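Local coordinates for trafficking protein particle complex subunit 3 (PDB 6AQ3), which probably serves as a core subunit of the TRAPP tethering complex in vesicle trafficking and carries a covalently bound palmitic acid, at residues Q114-I119 with R180-E185. Residues are numbered along the deposited sequence; the frame is centred on the assembly and turned at random.
Sequences QTEYSI and RVRLKE
Arg180 holds Ser118, its direct partner on the neighbouring antiparallel strand, and reaches diagonally past Tyr117 to Glu116, so that one arginine links two acceptors through different nitrogens. Its CG stands anti to the backbone N (chi1 -168°), and from CB the chain turns about the CB-CG bond (chi2 66°), which brings CG to 4.2 Å from Tyr117 O. CD lies 3.1 Å from Ser118 OG. NE makes a weak bond to Glu116 OE2. At the tip the branches part: NH1 donates to Ser118 OG at 2.7 Å, near the guanidinium plane, and NH2 forms a salt bridge with Glu116 OE2, also 2.7 Å, with carboxylate and guanidinium planes almost perpendicular (85°). NH1 also bonds to Asn109 O. Glu116 further lays its CG alongside Arg182 CG, 3.5 Å apart, while the Arg182 guanidinium pairs with Glu163 and Glu165 of strand 160-168.

On the other face, Val181 CB sits over the Tyr117 ring, 4.0 Å from its centroid, in a CH-pi contact; the phenol bonds to Thr88 on helix 85-101. Within the sheet, the backbones of Tyr117 and Val181 form a hydrogen-bonded pair, and Leu183 N continues the ladder to Thr115 O at 2.9 Å. A polar face carrying Glu116, Ser118, Arg180 and Arg182, and an apolar face packed on helix 85-101, are expected of an antiparallel sheet packed on helices, consistent with the alpha/beta fold of TRAPP components.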
loop_
_atom_site.group_PDB
_atom_site.type_symbol
_atom_site.label_atom_id
_atom_site.label_comp_id
_atom_site.label_asym_id
_atom_site.label_seq_id
_atom_site.Cartn_x
_atom_site.Cartn_y
_atom_site.Cartn_z
ATOM N N GLN C 114 -18.904 28.451 5.559
ATOM C CA GLN C 114 -18.071 27.732 4.594
ATOM C C GLN C 114 -16.714 27.333 5.169
ATOM O O GLN C 114 -15.758 27.100 4.432
ATOM C CB GLN C 114 -17.870 28.563 3.322
ATOM C CG GLN C 114 -19.152 28.999 2.655
ATOM C CD GLN C 114 -18.920 30.059 1.593
ATOM O OE1 GLN C 114 -18.373 31.137 1.866
ATOM N NE2 GLN C 114 -19.338 29.758 0.372
ATOM N N THR C 115 -16.621 27.174 6.479
ATOM C CA THR C 115 -15.401 26.649 7.077
ATOM C C THR C 115 -15.487 25.151 7.339
ATOM O O THR C 115 -14.524 24.567 7.844
ATOM C CB THR C 115 -15.077 27.392 8.374
ATOM O OG1 THR C 115 -16.148 27.213 9.308
ATOM C CG2 THR C 115 -14.882 28.893 8.093
ATOM N N GLU C 116 -16.616 24.520 7.017
ATOM C CA GLU C 116 -16.781 23.082 7.190
ATOM C C GLU C 116 -17.552 22.510 6.017
ATOM O O GLU C 116 -18.507 23.119 5.526
ATOM C CB GLU C 116 -17.550 22.705 8.453
ATOM C CG GLU C 116 -17.102 23.349 9.720
ATOM C CD GLU C 116 -17.884 22.821 10.895
ATOM O OE1 GLU C 116 -17.581 23.213 12.044
ATOM O OE2 GLU C 116 -18.805 22.008 10.656
ATOM N N TYR C 117 -17.141 21.326 5.592
ATOM C CA TYR C 117 -17.898 20.548 4.634
ATOM C C TYR C 117 -17.602 19.086 4.917
ATOM O O TYR C 117 -16.643 18.754 5.617
ATOM C CB TYR C 117 -17.548 20.936 3.186
ATOM C CG TYR C 117 -16.091 20.732 2.792
ATOM C CD1 TYR C 117 -15.625 19.479 2.396
ATOM C CD2 TYR C 117 -15.181 21.787 2.825
ATOM C CE1 TYR C 117 -14.293 19.278 2.038
ATOM C CE2 TYR C 117 -13.848 21.595 2.459
ATOM C CZ TYR C 117 -13.416 20.334 2.067
ATOM O OH TYR C 117 -12.109 20.121 1.698
ATOM N N SER C 118 -18.436 18.214 4.372
ATOM C CA SER C 118 -18.218 16.781 4.461
ATOM C C SER C 118 -17.978 16.234 3.067
ATOM O O SER C 118 -18.505 16.763 2.080
ATOM C CB SER C 118 -19.399 16.050 5.098
ATOM O OG SER C 118 -19.549 16.411 6.458
ATOM N N ILE C 119 -17.184 15.167 3.000
ATOM C CA ILE C 119 -16.946 14.423 1.768
ATOM C C ILE C 119 -17.629 13.074 1.949
ATOM O O ILE C 119 -17.242 12.288 2.821
ATOM C CB ILE C 119 -15.439 14.258 1.484
ATOM C CG1 ILE C 119 -14.752 15.616 1.281
ATOM C CG2 ILE C 119 -15.210 13.409 0.258
ATOM C CD1 ILE C 119 -13.227 15.533 1.118
ATOM N N ARG C 180 -15.376 14.597 7.505
ATOM C CA ARG C 180 -15.599 15.995 7.834
ATOM C C ARG C 180 -14.281 16.748 7.732
ATOM O O ARG C 180 -13.257 16.275 8.234
ATOM C CB ARG C 180 -16.147 16.141 9.252
ATOM C CG ARG C 180 -16.684 17.534 9.601
ATOM C CD ARG C 180 -17.905 17.806 8.753
ATOM N NE ARG C 180 -18.651 18.974 9.188
ATOM C CZ ARG C 180 -19.685 19.480 8.527
ATOM N NH1 ARG C 180 -20.101 18.911 7.405
ATOM N NH2 ARG C 180 -20.309 20.556 8.995
ATOM N N VAL C 181 -14.308 17.916 7.096
ATOM C CA VAL C 181 -13.125 18.762 6.947
ATOM C C VAL C 181 -13.477 20.138 7.489
ATOM O O VAL C 181 -14.400 20.781 6.976
ATOM C CB VAL C 181 -12.663 18.867 5.482
ATOM C CG1 VAL C 181 -11.355 19.613 5.408
ATOM C CG2 VAL C 181 -12.527 17.459 4.839
ATOM N N ARG C 182 -12.729 20.601 8.500
ATOM C CA ARG C 182 -12.978 21.877 9.170
ATOM C C ARG C 182 -11.721 22.741 9.179
ATOM O O ARG C 182 -10.637 22.269 9.536
ATOM C CB ARG C 182 -13.480 21.644 10.598
ATOM C CG ARG C 182 -14.809 20.897 10.595
ATOM C CD ARG C 182 -15.394 20.610 11.964
ATOM N NE ARG C 182 -14.641 19.571 12.666
ATOM C CZ ARG C 182 -13.797 19.791 13.670
ATOM N NH1 ARG C 182 -13.594 21.033 14.119
ATOM N NH2 ARG C 182 -13.171 18.755 14.233
ATOM N N LEU C 183 -11.870 24.002 8.762
ATOM C CA LEU C 183 -10.764 24.954 8.770
ATOM C C LEU C 183 -10.548 25.550 10.163
ATOM O O LEU C 183 -11.477 26.095 10.769
ATOM C CB LEU C 183 -11.029 26.081 7.773
ATOM C CG LEU C 183 -10.018 27.224 7.860
ATOM C CD1 LEU C 183 -8.704 26.743 7.263
ATOM C CD2 LEU C 183 -10.508 28.480 7.145
ATOM N N LYS C 184 -9.317 25.455 10.662
ATOM C CA LYS C 184 -8.917 26.037 11.943
ATOM C C LYS C 184 -8.244 27.391 11.785
ATOM O O LYS C 184 -8.597 28.345 12.483
ATOM C CB LYS C 184 -7.996 25.064 12.690
ATOM C CG LYS C 184 -8.742 23.896 13.302
ATOM C CD LYS C 184 -9.775 24.506 14.252
ATOM C CE LYS C 184 -10.891 23.579 14.659
ATOM N NZ LYS C 184 -11.748 24.322 15.631
ATOM N N GLU C 185 -7.306 27.506 10.854
ATOM C CA GLU C 185 -6.717 28.803 10.581
ATOM C C GLU C 185 -5.959 28.728 9.272
ATOM O O GLU C 185 -5.420 27.677 8.908
ATOM C CB GLU C 185 -5.780 29.278 11.702
ATOM C CG GLU C 185 -4.454 28.551 11.792
ATOM C CD GLU C 185 -3.594 29.045 12.943
ATOM O OE1 GLU C 185 -3.927 30.088 13.553
ATOM O OE2 GLU C 185 -2.595 28.366 13.254
#